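Local structure of 6-phosphogluconate dehydrogenase (Pseudomonas syringae, 5U5G) at residues L62-A67 with D74-P79; A16-L21 with V28-R33; L199-M204 with G223-G228; Q271-E276 with Y282-S287. The protein probably uses NADPH to reduce (2-oxopropyl)phosphonic acid to the corresponding hydroxypropylphosphonate in fosfomycin biosynthesis. All blocks are in the same frame, centred on the assembly; numbering follows the deposited sequence.

Contact 1. Residues L62-A67 with D74-P79; sequences LFVCTA and DFYHAP. With NAP (NADP nicotinamide-adenine-dinucleotide phosphate), chain E.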
# COMPACT_ATOMS: atom_id res chain seq x y z
N LEU A 62 12.54 -8.56 -30.10
CA LEU A 62 11.37 -7.69 -30.16
C LEU A 62 10.68 -7.62 -28.81
O LEU A 62 10.62 -8.62 -28.08
CB LEU A 62 10.33 -8.16 -31.19
CG LEU A 62 10.73 -8.68 -32.57
CD1 LEU A 62 9.49 -9.04 -33.33
CD2 LEU A 62 11.50 -7.62 -33.32
N PHE A 63 10.15 -6.45 -28.48
CA PHE A 63 9.25 -6.28 -27.34
C PHE A 63 7.82 -6.16 -27.83
O PHE A 63 7.55 -5.61 -28.91
CB PHE A 63 9.61 -5.04 -26.52
CG PHE A 63 10.96 -5.09 -25.85
CD1 PHE A 63 11.11 -5.67 -24.59
CD2 PHE A 63 12.08 -4.54 -26.48
CE1 PHE A 63 12.35 -5.71 -23.97
CE2 PHE A 63 13.33 -4.59 -25.87
CZ PHE A 63 13.46 -5.18 -24.61
N VAL A 64 6.89 -6.67 -27.03
CA VAL A 64 5.45 -6.58 -27.27
C VAL A 64 4.82 -5.95 -26.04
O VAL A 64 5.07 -6.40 -24.91
CB VAL A 64 4.83 -7.96 -27.56
CG1 VAL A 64 3.30 -7.84 -27.75
CG2 VAL A 64 5.48 -8.61 -28.76
N CYS A 65 3.99 -4.92 -26.25
CA CYS A 65 3.30 -4.28 -25.12
C CYS A 65 1.92 -3.83 -25.59
O CYS A 65 1.69 -2.67 -25.96
CB CYS A 65 4.10 -3.11 -24.54
SG CYS A 65 3.42 -2.54 -22.99
N THR A 66 0.98 -4.77 -25.60
CA THR A 66 -0.37 -4.54 -26.08
C THR A 66 -1.35 -4.87 -24.97
O THR A 66 -0.96 -5.39 -23.92
CB THR A 66 -0.66 -5.40 -27.32
OG1 THR A 66 -0.61 -6.79 -26.96
CG2 THR A 66 0.38 -5.13 -28.43
N ALA A 67 -2.62 -4.57 -25.20
CA ALA A 67 -3.68 -4.85 -24.23
C ALA A 67 -4.74 -5.71 -24.89
O ALA A 67 -5.23 -5.37 -25.98
CB ALA A 67 -4.32 -3.56 -23.70
N ASP A 74 -3.98 -11.54 -33.02
CA ASP A 74 -3.61 -10.90 -34.28
C ASP A 74 -2.09 -10.87 -34.47
O ASP A 74 -1.59 -11.25 -35.53
CB ASP A 74 -4.17 -9.48 -34.35
CG ASP A 74 -5.69 -9.43 -34.53
OD1 ASP A 74 -6.32 -10.49 -34.74
OD2 ASP A 74 -6.26 -8.32 -34.47
N PHE A 75 -1.34 -10.43 -33.45
CA PHE A 75 0.09 -10.22 -33.65
C PHE A 75 0.85 -11.54 -33.69
O PHE A 75 1.79 -11.69 -34.48
CB PHE A 75 0.67 -9.29 -32.57
CG PHE A 75 0.46 -7.83 -32.87
CD1 PHE A 75 0.70 -7.33 -34.15
CD2 PHE A 75 -0.03 -6.97 -31.91
CE1 PHE A 75 0.49 -5.99 -34.44
CE2 PHE A 75 -0.25 -5.62 -32.19
CZ PHE A 75 0.01 -5.13 -33.46
N TYR A 76 0.47 -12.51 -32.86
CA TYR A 76 1.21 -13.77 -32.84
C TYR A 76 0.73 -14.78 -33.89
O TYR A 76 1.55 -15.49 -34.47
CB TYR A 76 1.14 -14.42 -31.45
CG TYR A 76 1.95 -13.70 -30.40
CD1 TYR A 76 3.32 -13.86 -30.32
CD2 TYR A 76 1.34 -12.85 -29.49
CE1 TYR A 76 4.07 -13.19 -29.34
CE2 TYR A 76 2.06 -12.18 -28.52
CZ TYR A 76 3.42 -12.35 -28.45
OH TYR A 76 4.12 -11.67 -27.48
N HIS A 77 -0.58 -14.86 -34.16
CA HIS A 77 -1.08 -16.00 -34.91
C HIS A 77 -1.62 -15.69 -36.30
O HIS A 77 -1.97 -16.64 -37.01
CB HIS A 77 -2.16 -16.74 -34.11
CG HIS A 77 -1.65 -17.32 -32.83
ND1 HIS A 77 -0.92 -18.49 -32.79
CD2 HIS A 77 -1.73 -16.88 -31.56
CE1 HIS A 77 -0.59 -18.75 -31.53
NE2 HIS A 77 -1.07 -17.79 -30.77
N ALA A 78 -1.71 -14.43 -36.70
CA ALA A 78 -2.13 -14.15 -38.07
C ALA A 78 -1.29 -14.97 -39.04
O ALA A 78 -0.04 -14.97 -38.93
CB ALA A 78 -2.00 -12.66 -38.38
N PRO A 79 -1.89 -15.74 -39.94
CA PRO A 79 -1.10 -16.56 -40.85
C PRO A 79 -0.23 -15.70 -41.77
O PRO A 79 -0.64 -14.62 -42.19
CB PRO A 79 -2.15 -17.36 -41.63
CG PRO A 79 -3.45 -16.65 -41.41
CD PRO A 79 -3.34 -15.98 -40.08
PA NAP E . -3.18 1.14 -24.10
O1A NAP E . -4.65 0.94 -24.15
O2A NAP E . -2.59 2.49 -23.76
O5B NAP E . -2.51 0.64 -25.54
C5B NAP E . -3.01 -0.64 -25.81
C4B NAP E . -2.13 -1.22 -26.94
O4B NAP E . -2.64 -2.47 -27.40
C3B NAP E . -2.10 -0.20 -28.14
O3B NAP E . -0.86 -0.29 -28.77
C2B NAP E . -3.16 -0.83 -29.07
O2B NAP E . -2.98 -0.60 -30.38
C1B NAP E . -2.82 -2.35 -28.80
N9A NAP E . -3.95 -3.16 -29.23
C8A NAP E . -5.16 -3.42 -28.56
N7A NAP E . -6.01 -4.20 -29.28
C5A NAP E . -5.31 -4.42 -30.48
C6A NAP E . -5.64 -5.13 -31.65
N6A NAP E . -6.84 -5.79 -31.76
N1A NAP E . -4.78 -5.20 -32.70
C2A NAP E . -3.60 -4.53 -32.54
N3A NAP E . -3.14 -3.82 -31.50
C4A NAP E . -4.04 -3.78 -30.46
O3 NAP E . -2.83 0.02 -22.95
PN NAP E . -1.53 0.35 -22.08
O1N NAP E . -0.34 0.68 -22.90
O2N NAP E . -1.84 1.01 -20.76
O5D NAP E . -1.13 -1.25 -21.49
C5D NAP E . -0.50 -2.00 -22.43
C4D NAP E . -0.04 -3.26 -21.72
O4D NAP E . 0.84 -2.92 -20.62
C3D NAP E . -1.29 -4.00 -21.09
O3D NAP E . -1.10 -5.38 -21.20
C2D NAP E . -1.25 -3.56 -19.64
O2D NAP E . -1.78 -4.50 -18.75
C1D NAP E . 0.30 -3.47 -19.43
N1N NAP E . 0.64 -2.58 -18.34
C2N NAP E . 0.21 -1.22 -18.33
C3N NAP E . 0.64 -0.40 -17.30
C7N NAP E . 0.24 1.01 -17.26
O7N NAP E . 0.63 1.79 -16.39
N7N NAP E . -0.56 1.52 -18.27
C4N NAP E . 1.57 -0.89 -16.23
C5N NAP E . 1.93 -2.31 -16.34
C6N NAP E . 1.47 -3.07 -17.33
P2B NAP E . -3.70 0.99 -31.00
O1X NAP E . -2.69 1.93 -30.43
O2X NAP E . -3.69 0.79 -32.51
O3X NAP E . -5.05 0.93 -30.31
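Phe-75 overlaps the methyl of Thr-66 obliquely, CE2 lying 3.8 Å from Thr-66 CG2. The same ring approaches the adenine of NADP, with 3.5 Å between Phe-75 CE2 and NAP N3A. The ring is tilted to both partners, so it fills the corner between the end of the strand and the base. With Thr-66 OG1 between the backbone N and the carbonyl carbon (chi1 64°), CG2 is left anti to the carbonyl carbon, where it meets Phe-75. The backbone here meets the cofactor too: Thr-66 O accepts from O3D of the nicotinamide ribose at 2.7 Å, and Ala-67 N donates to O4B of the adenosine ribose at 3.0 Å. One short backbone run thus grips both sugars. Further back, Tyr-76 and Val-64 approach from opposite directions, Tyr-76 OH reaching Val-64 CG2 at 3.6 Å. This approach is apolar on the valine side; the hydroxyl itself is hydrogen-bonded to Asp-95. The pair lies in the buried layer between helix 69-77 and strand 61-64, which runs between strands 5-8 and 92-95 in the parallel part of the Rossmann-type sheet, with Leu-83 of helix 83-86 and Leu-107 of helix 101-113 packed alongside Tyr-76.

Contact 2. Residues A16-L21 with V28-R33; sequences AICRRL and VHVHNR. With NAP (NADP nicotinamide-adenine-dinucleotide phosphate), chain E.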
# COMPACT_ATOMS: atom_id res chain seq x y z
N ALA A 16 6.15 4.80 -23.47
CA ALA A 16 7.07 5.21 -22.41
C ALA A 16 8.32 4.32 -22.37
O ALA A 16 9.44 4.82 -22.23
CB ALA A 16 6.36 5.20 -21.06
N ILE A 17 8.14 3.01 -22.50
CA ILE A 17 9.30 2.13 -22.55
C ILE A 17 10.15 2.43 -23.78
O ILE A 17 11.39 2.45 -23.71
CB ILE A 17 8.85 0.65 -22.49
CG1 ILE A 17 8.15 0.40 -21.14
CG2 ILE A 17 10.04 -0.30 -22.72
CD1 ILE A 17 7.72 -1.03 -20.90
N CYS A 18 9.51 2.67 -24.94
CA CYS A 18 10.27 3.05 -26.13
C CYS A 18 11.09 4.32 -25.90
O CYS A 18 12.25 4.39 -26.31
CB CYS A 18 9.34 3.25 -27.32
SG CYS A 18 8.92 1.73 -28.13
N ARG A 19 10.49 5.35 -25.29
CA ARG A 19 11.24 6.57 -25.02
C ARG A 19 12.47 6.28 -24.17
O ARG A 19 13.55 6.83 -24.43
CB ARG A 19 10.35 7.62 -24.34
CG ARG A 19 9.68 8.55 -25.32
CD ARG A 19 8.22 8.71 -25.00
NE ARG A 19 7.99 9.75 -24.01
CZ ARG A 19 6.88 9.83 -23.27
NH1 ARG A 19 5.93 8.91 -23.41
NH2 ARG A 19 6.73 10.81 -22.38
N ARG A 20 12.33 5.42 -23.16
CA ARG A 20 13.48 5.07 -22.34
C ARG A 20 14.56 4.35 -23.15
O ARG A 20 15.75 4.63 -22.99
CB ARG A 20 13.02 4.21 -21.16
CG ARG A 20 14.08 3.93 -20.13
CD ARG A 20 14.38 5.16 -19.30
NE ARG A 20 15.52 4.93 -18.42
CZ ARG A 20 15.94 5.80 -17.50
NH1 ARG A 20 15.33 6.96 -17.33
NH2 ARG A 20 16.99 5.49 -16.75
N LEU A 21 14.15 3.43 -24.03
CA LEU A 21 15.14 2.74 -24.86
C LEU A 21 15.85 3.72 -25.79
O LEU A 21 17.08 3.68 -25.93
CB LEU A 21 14.47 1.63 -25.67
CG LEU A 21 13.83 0.48 -24.91
CD1 LEU A 21 12.97 -0.34 -25.86
CD2 LEU A 21 14.91 -0.41 -24.26
N VAL A 28 15.79 1.60 -32.25
CA VAL A 28 14.49 0.98 -32.01
C VAL A 28 13.63 1.11 -33.25
O VAL A 28 13.39 2.22 -33.74
CB VAL A 28 13.76 1.60 -30.80
CG1 VAL A 28 12.51 0.79 -30.48
CG2 VAL A 28 14.68 1.70 -29.57
N HIS A 29 13.14 -0.02 -33.75
CA HIS A 29 12.13 -0.04 -34.80
C HIS A 29 10.77 -0.33 -34.17
O HIS A 29 10.64 -1.25 -33.36
CB HIS A 29 12.49 -1.08 -35.86
CG HIS A 29 13.69 -0.71 -36.67
ND1 HIS A 29 13.80 -1.00 -38.01
CD2 HIS A 29 14.81 -0.03 -36.33
CE1 HIS A 29 14.96 -0.55 -38.46
NE2 HIS A 29 15.59 0.05 -37.46
N VAL A 30 9.77 0.46 -34.53
CA VAL A 30 8.50 0.44 -33.81
C VAL A 30 7.38 0.16 -34.79
O VAL A 30 7.42 0.56 -35.96
CB VAL A 30 8.25 1.75 -33.05
CG1 VAL A 30 9.31 1.94 -31.97
CG2 VAL A 30 8.21 2.95 -34.00
N HIS A 31 6.37 -0.55 -34.28
CA HIS A 31 5.14 -0.85 -35.01
C HIS A 31 3.95 -0.70 -34.08
O HIS A 31 4.00 -1.11 -32.91
CB HIS A 31 5.13 -2.26 -35.58
CG HIS A 31 3.84 -2.61 -36.23
ND1 HIS A 31 3.48 -2.14 -37.48
CD2 HIS A 31 2.79 -3.35 -35.80
CE1 HIS A 31 2.28 -2.60 -37.79
NE2 HIS A 31 1.84 -3.33 -36.79
N ASN A 32 2.87 -0.14 -34.61
CA ASN A 32 1.61 -0.07 -33.90
C ASN A 32 0.49 -0.10 -34.93
O ASN A 32 0.66 0.37 -36.06
CB ASN A 32 1.51 1.19 -33.03
CG ASN A 32 0.33 1.16 -32.06
OD1 ASN A 32 0.25 0.29 -31.19
ND2 ASN A 32 -0.56 2.13 -32.18
N ARG A 33 -0.64 -0.68 -34.54
CA ARG A 33 -1.83 -0.66 -35.39
C ARG A 33 -2.20 0.76 -35.78
O ARG A 33 -2.52 1.03 -36.94
CB ARG A 33 -2.99 -1.35 -34.67
CG ARG A 33 -4.34 -1.17 -35.33
CD ARG A 33 -5.47 -1.86 -34.54
NE ARG A 33 -5.61 -1.35 -33.17
CZ ARG A 33 -6.55 -1.76 -32.33
NH1 ARG A 33 -7.43 -2.67 -32.71
NH2 ARG A 33 -6.62 -1.24 -31.11
PA NAP E . -3.18 1.14 -24.10
O1A NAP E . -4.65 0.94 -24.15
O2A NAP E . -2.59 2.49 -23.76
O5B NAP E . -2.51 0.64 -25.54
C5B NAP E . -3.01 -0.64 -25.81
C4B NAP E . -2.13 -1.22 -26.94
O4B NAP E . -2.64 -2.47 -27.40
C3B NAP E . -2.10 -0.20 -28.14
O3B NAP E . -0.86 -0.29 -28.77
C2B NAP E . -3.16 -0.83 -29.07
O2B NAP E . -2.98 -0.60 -30.38
C1B NAP E . -2.82 -2.35 -28.80
N9A NAP E . -3.95 -3.16 -29.23
C8A NAP E . -5.16 -3.42 -28.56
N7A NAP E . -6.01 -4.20 -29.28
C5A NAP E . -5.31 -4.42 -30.48
C6A NAP E . -5.64 -5.13 -31.65
N6A NAP E . -6.84 -5.79 -31.76
N1A NAP E . -4.78 -5.20 -32.70
C2A NAP E . -3.60 -4.53 -32.54
N3A NAP E . -3.14 -3.82 -31.50
C4A NAP E . -4.04 -3.78 -30.46
O3 NAP E . -2.83 0.02 -22.95
PN NAP E . -1.53 0.35 -22.08
O1N NAP E . -0.34 0.68 -22.90
O2N NAP E . -1.84 1.01 -20.76
O5D NAP E . -1.13 -1.25 -21.49
C5D NAP E . -0.50 -2.00 -22.43
C4D NAP E . -0.04 -3.26 -21.72
O4D NAP E . 0.84 -2.92 -20.62
C3D NAP E . -1.29 -4.00 -21.09
O3D NAP E . -1.10 -5.38 -21.20
C2D NAP E . -1.25 -3.56 -19.64
O2D NAP E . -1.78 -4.50 -18.75
C1D NAP E . 0.30 -3.47 -19.43
N1N NAP E . 0.64 -2.58 -18.34
C2N NAP E . 0.21 -1.22 -18.33
C3N NAP E . 0.64 -0.40 -17.30
C7N NAP E . 0.24 1.01 -17.26
O7N NAP E . 0.63 1.79 -16.39
N7N NAP E . -0.56 1.52 -18.27
C4N NAP E . 1.57 -0.89 -16.23
C5N NAP E . 1.93 -2.31 -16.34
C6N NAP E . 1.47 -3.07 -17.33
P2B NAP E . -3.70 0.99 -31.00
O1X NAP E . -2.69 1.93 -30.43
O2X NAP E . -3.69 0.79 -32.51
O3X NAP E . -5.05 0.93 -30.31
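Cys-18 and Leu-21, one helical turn apart, face Val-28 and Val-30 across the first beta-alpha-beta unit of a Rossmann-type dinucleotide-binding domain, strand 5-8, helix 12-23, strand 28-31. The helix runs back nearly antiparallel to the strand, at 163°, and 9.9 Å separates the two axes. On the strand, Val-28 and Val-30 project from the same face, two residues apart. Cys-18 spans both valines but is closer to Val-30, its SG 3.9 Å from Val-30 CG1. Leu-21 meets Val-28 through the root of its side chain, Leu-21 CB touching Val-28 CG2 at 3.9 Å; Leu-21 also packs on Phe-7 of strand 5-8. All four residues are buried and meet through apolar contacts.

Beyond the strand the chain reaches the cofactor. The amide of Asn-32 bridges the adenosine ribose and the 2'-phosphate: OD1 accepts from O3B at 2.7 Å and also from Leu-10 N, while ND2 donates to the phosphate oxygen O1X at 2.8 Å. ND2 also bonds to Ser-34 O, so partners at both ends of the amide fix its rotation. The guanidinium of Arg-33 is brought round by a bend at chi3 (60°) and lays one face over the adenine, with the 2'-phosphate at its edge, in its plane. That phosphate distinguishes NADP from NAD, so this grip is consistent with a preference for NADP. It is two-pronged: NE donates to O2X almost straight, at 171°, and Arg-33 NH2 reaches O3X at 2.8 Å.

Contact 3. Residues L199-M204 with G223-G228; sequences LDLKSM and GYALSG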
# COMPACT_ATOMS: atom_id res chain seq x y z
N LEU A 199 -11.26 17.63 5.91
CA LEU A 199 -9.81 17.55 5.88
C LEU A 199 -9.26 18.08 4.56
O LEU A 199 -9.84 17.86 3.50
CB LEU A 199 -9.36 16.10 6.10
CG LEU A 199 -9.70 15.54 7.49
CD1 LEU A 199 -9.46 14.05 7.55
CD2 LEU A 199 -8.90 16.27 8.60
N ASP A 200 -8.13 18.79 4.64
CA ASP A 200 -7.46 19.31 3.46
C ASP A 200 -6.58 18.23 2.82
O ASP A 200 -6.05 17.36 3.50
CB ASP A 200 -6.60 20.51 3.82
CG ASP A 200 -5.60 20.19 4.90
OD1 ASP A 200 -6.02 19.84 6.01
OD2 ASP A 200 -4.39 20.30 4.64
N LEU A 201 -6.44 18.31 1.49
CA LEU A 201 -5.66 17.32 0.76
C LEU A 201 -4.21 17.30 1.21
O LEU A 201 -3.57 16.24 1.24
CB LEU A 201 -5.71 17.59 -0.76
CG LEU A 201 -6.89 17.06 -1.58
CD1 LEU A 201 -6.82 17.53 -3.05
CD2 LEU A 201 -6.92 15.55 -1.50
N LYS A 202 -3.66 18.47 1.55
CA LYS A 202 -2.25 18.51 1.92
C LYS A 202 -1.99 17.71 3.20
O LYS A 202 -1.00 16.97 3.28
CB LYS A 202 -1.79 19.96 2.08
CG LYS A 202 -0.58 20.15 2.97
CD LYS A 202 0.71 20.15 2.19
CE LYS A 202 1.73 21.06 2.87
NZ LYS A 202 2.05 20.58 4.24
N SER A 203 -2.86 17.84 4.20
CA SER A 203 -2.67 17.08 5.42
C SER A 203 -2.89 15.59 5.18
O SER A 203 -2.19 14.75 5.75
CB SER A 203 -3.62 17.59 6.51
OG SER A 203 -3.31 18.93 6.83
N MET A 204 -3.88 15.24 4.35
CA MET A 204 -4.10 13.84 4.03
C MET A 204 -2.90 13.26 3.31
O MET A 204 -2.45 12.15 3.62
CB MET A 204 -5.37 13.69 3.21
CG MET A 204 -6.61 13.64 4.08
SD MET A 204 -8.14 13.23 3.22
CE MET A 204 -8.43 14.75 2.30
N GLY A 223 -1.84 11.58 -5.94
CA GLY A 223 -1.39 12.34 -7.10
C GLY A 223 -2.54 12.77 -7.98
O GLY A 223 -2.56 13.89 -8.50
N TYR A 224 -3.54 11.88 -8.14
CA TYR A 224 -4.72 12.20 -8.93
C TYR A 224 -5.52 13.33 -8.29
O TYR A 224 -5.98 14.25 -8.99
CB TYR A 224 -5.60 10.96 -9.09
CG TYR A 224 -6.75 11.10 -10.09
CD1 TYR A 224 -6.53 10.97 -11.46
CD2 TYR A 224 -8.05 11.33 -9.65
CE1 TYR A 224 -7.59 11.09 -12.39
CE2 TYR A 224 -9.11 11.44 -10.56
CZ TYR A 224 -8.87 11.32 -11.93
OH TYR A 224 -9.91 11.43 -12.83
N ALA A 225 -5.73 13.25 -6.98
CA ALA A 225 -6.51 14.28 -6.31
C ALA A 225 -5.75 15.60 -6.24
O ALA A 225 -6.32 16.67 -6.45
CB ALA A 225 -6.93 13.81 -4.92
N LEU A 226 -4.44 15.54 -5.97
CA LEU A 226 -3.66 16.76 -5.79
C LEU A 226 -3.52 17.53 -7.10
O LEU A 226 -3.52 18.77 -7.10
CB LEU A 226 -2.28 16.43 -5.23
CG LEU A 226 -2.28 16.02 -3.76
CD1 LEU A 226 -0.90 15.45 -3.39
CD2 LEU A 226 -2.65 17.19 -2.86
N SER A 227 -3.38 16.83 -8.22
CA SER A 227 -3.22 17.49 -9.50
C SER A 227 -4.55 17.93 -10.11
O SER A 227 -4.55 18.52 -11.18
CB SER A 227 -2.50 16.55 -10.47
OG SER A 227 -3.31 15.42 -10.77
N GLY A 228 -5.68 17.65 -9.46
CA GLY A 228 -6.96 17.93 -10.07
C GLY A 228 -7.30 17.03 -11.24
O GLY A 228 -7.99 17.47 -12.17
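Leading up to Leu-201, which touches Ala-225 and Leu-226 across the contact, Leu-199 packs on Leu-175 of the second subunit and Asp-200 takes the N-cap position of helix 201-210. Its carboxylate oxygen OD2 is held twice by Ser-203: the backbone N donates from above the carboxylate plane at 2.9 Å, and Ser-203 OG approaches along the syn lone pair at 2.8 Å. The other oxygen, OD1, forms a salt bridge with Lys-168 of the second subunit. Leu-201, first residue of the helix, then reaches across. With CG turned beside its backbone N (chi1 -84°), the side chain spreads over the last turn of helix 216-226: CD2 lies 3.8 Å from Ala-225 CB, CD1 rests 3.5 Å from Ala-225 O, and the CB of Leu-201 is met by Leu-226 CD2 at 3.7 Å. Behind it, Ile-191 and Leu-195 of helix 168-196 continue the apolar patch. Met-204 packs on Leu-195 and on Leu-172 of the second subunit. At the opposing helix end, Ser-227 OG bonds back to Gly-223 O at 2.8 Å. One helix start, capped by Asp-200, thus packs through Leu-201 on the last turn of another, which ends in a Schellman motif at Gly-228, in the all-helical C-terminal domain characteristic of the beta-hydroxyacid dehydrogenase family.

Contact 4. Residues Q271-E276 with Y282-S287; sequences QACGEE and YFSVLS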
# COMPACT_ATOMS: atom_id res chain seq x y z
N GLN A 271 -18.30 0.88 -16.73
CA GLN A 271 -19.59 1.08 -17.38
C GLN A 271 -20.05 2.53 -17.28
O GLN A 271 -20.67 3.05 -18.21
CB GLN A 271 -20.64 0.15 -16.77
CG GLN A 271 -20.86 -1.14 -17.56
CD GLN A 271 -21.14 -2.32 -16.66
OE1 GLN A 271 -21.53 -2.16 -15.50
NE2 GLN A 271 -20.94 -3.53 -17.19
N ALA A 272 -19.76 3.18 -16.16
CA ALA A 272 -20.25 4.53 -15.94
C ALA A 272 -19.37 5.61 -16.58
O ALA A 272 -19.86 6.71 -16.82
CB ALA A 272 -20.38 4.80 -14.44
N CYS A 273 -18.11 5.32 -16.87
CA CYS A 273 -17.17 6.36 -17.28
C CYS A 273 -16.49 6.09 -18.61
O CYS A 273 -15.92 7.03 -19.18
CB CYS A 273 -16.07 6.55 -16.22
SG CYS A 273 -16.68 6.93 -14.58
N GLY A 274 -16.50 4.86 -19.11
CA GLY A 274 -15.93 4.53 -20.40
C GLY A 274 -14.56 3.88 -20.28
O GLY A 274 -13.80 4.12 -19.34
N GLU A 275 -14.23 3.07 -21.29
CA GLU A 275 -13.04 2.22 -21.25
C GLU A 275 -11.75 3.02 -21.19
O GLU A 275 -10.78 2.58 -20.56
CB GLU A 275 -13.00 1.32 -22.49
CG GLU A 275 -14.22 0.43 -22.65
CD GLU A 275 -14.03 -0.94 -22.02
OE1 GLU A 275 -15.03 -1.49 -21.51
OE2 GLU A 275 -12.89 -1.47 -22.04
N GLU A 276 -11.69 4.18 -21.85
CA GLU A 276 -10.47 4.97 -21.90
C GLU A 276 -10.35 5.98 -20.77
O GLU A 276 -9.34 6.68 -20.71
CB GLU A 276 -10.35 5.71 -23.25
CG GLU A 276 -9.94 4.82 -24.42
CD GLU A 276 -8.71 3.94 -24.11
OE1 GLU A 276 -7.73 4.41 -23.48
OE2 GLU A 276 -8.74 2.75 -24.50
N TYR A 282 -13.15 6.23 -10.15
CA TYR A 282 -13.91 5.85 -8.97
C TYR A 282 -14.22 7.06 -8.09
O TYR A 282 -15.27 7.10 -7.45
CB TYR A 282 -13.15 4.79 -8.17
CG TYR A 282 -13.93 4.17 -7.01
CD1 TYR A 282 -15.29 3.89 -7.12
CD2 TYR A 282 -13.29 3.82 -5.82
CE1 TYR A 282 -16.00 3.30 -6.07
CE2 TYR A 282 -13.99 3.23 -4.76
CZ TYR A 282 -15.33 2.97 -4.89
OH TYR A 282 -16.00 2.39 -3.84
N PHE A 283 -13.31 8.04 -8.05
CA PHE A 283 -13.55 9.29 -7.32
C PHE A 283 -14.90 9.90 -7.69
O PHE A 283 -15.71 10.22 -6.83
CB PHE A 283 -12.45 10.32 -7.62
CG PHE A 283 -11.32 10.33 -6.62
CD1 PHE A 283 -11.55 10.64 -5.28
CD2 PHE A 283 -10.02 10.05 -7.03
CE1 PHE A 283 -10.50 10.65 -4.37
CE2 PHE A 283 -8.97 10.07 -6.13
CZ PHE A 283 -9.21 10.37 -4.80
N SER A 284 -15.15 10.05 -8.99
CA SER A 284 -16.38 10.72 -9.39
C SER A 284 -17.59 9.80 -9.25
O SER A 284 -18.67 10.27 -8.90
CB SER A 284 -16.26 11.24 -10.82
OG SER A 284 -16.09 10.17 -11.73
N VAL A 285 -17.42 8.50 -9.50
CA VAL A 285 -18.52 7.56 -9.30
C VAL A 285 -18.92 7.53 -7.83
O VAL A 285 -20.11 7.52 -7.49
CB VAL A 285 -18.14 6.16 -9.80
CG1 VAL A 285 -19.15 5.13 -9.33
CG2 VAL A 285 -18.03 6.15 -11.32
N LEU A 286 -17.93 7.53 -6.94
CA LEU A 286 -18.20 7.51 -5.51
C LEU A 286 -19.18 8.61 -5.12
O LEU A 286 -20.19 8.35 -4.46
CB LEU A 286 -16.89 7.64 -4.74
CG LEU A 286 -16.75 6.98 -3.38
CD1 LEU A 286 -17.53 5.68 -3.29
CD2 LEU A 286 -15.27 6.74 -3.17
N SER A 287 -18.91 9.84 -5.55
CA SER A 287 -19.80 10.96 -5.27
C SER A 287 -21.04 10.98 -6.16
O SER A 287 -21.94 11.80 -5.91
CB SER A 287 -19.04 12.28 -5.40
OG SER A 287 -18.27 12.32 -6.59
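With SG turned beside its own backbone N (chi1 -56°), Cys-273 points its sulfur at Val-285. There CG1 is anti to the backbone N (chi1 168°), which leaves CG2 anti to the carbonyl carbon and projecting across to helix 257-273. The two meet tip to tip, 3.6 Å between Cys-273 SG and Val-285 CG2. The same methyl also reaches Ala-272, whose CB lies 4.1 Å away, so one valine branch fits against two successive residues of the last helical turn. Val-285 also packs on Val-269 of helix 257-273. Ser-284 stands at the margin of the patch, its OG hydrogen-bonded to Gln-281 and 4.4 Å from Cys-273 SG.

Immediately after this turn the chain changes course. Gly-274 leaves the helix with positive phi, in a backbone conformation that suits glycine, and the following acidic residues pair elsewhere: Glu-275 with Arg-270, Glu-276 with Arg-12. Tyr-282 and Leu-286 of helix 282-287 are buried against helix 168-196 and the second subunit, where they pack on Pro-257 and Ser-255 of that subunit. Leu-286 CD2 lies over one face of the Tyr-282 ring, about 4.0 Å above its plane.

Across the two helices, therefore, the junction is small and apolar, resting on a thiol and methyl groups. It brings the end of helix 257-273 and the C-terminal helix together by close packing, while Ser-284 OG pairs with Gln-281 and Tyr-282 OH with Glu-189.

In the fold
From the N terminus the chain first closes contact 2, joining helix 12-23 to strand 28-31, then contact 1, where the chain turns from strand 61-64 into helix 69-77. The two reach the same sheet and touch, Phe-75 against His-31, and both hold the cofactor. Much later, contact 3 closes a loop between helices 201-210 and 216-226, and contact 4 joins the end of helix 257-273 to the last helix. These two also touch, through Tyr-224 and Phe-283, and both reach the second subunit. All four are in series, with none nested or crossed: the first pair ties the cofactor-binding domain, the second the helical C-terminal part.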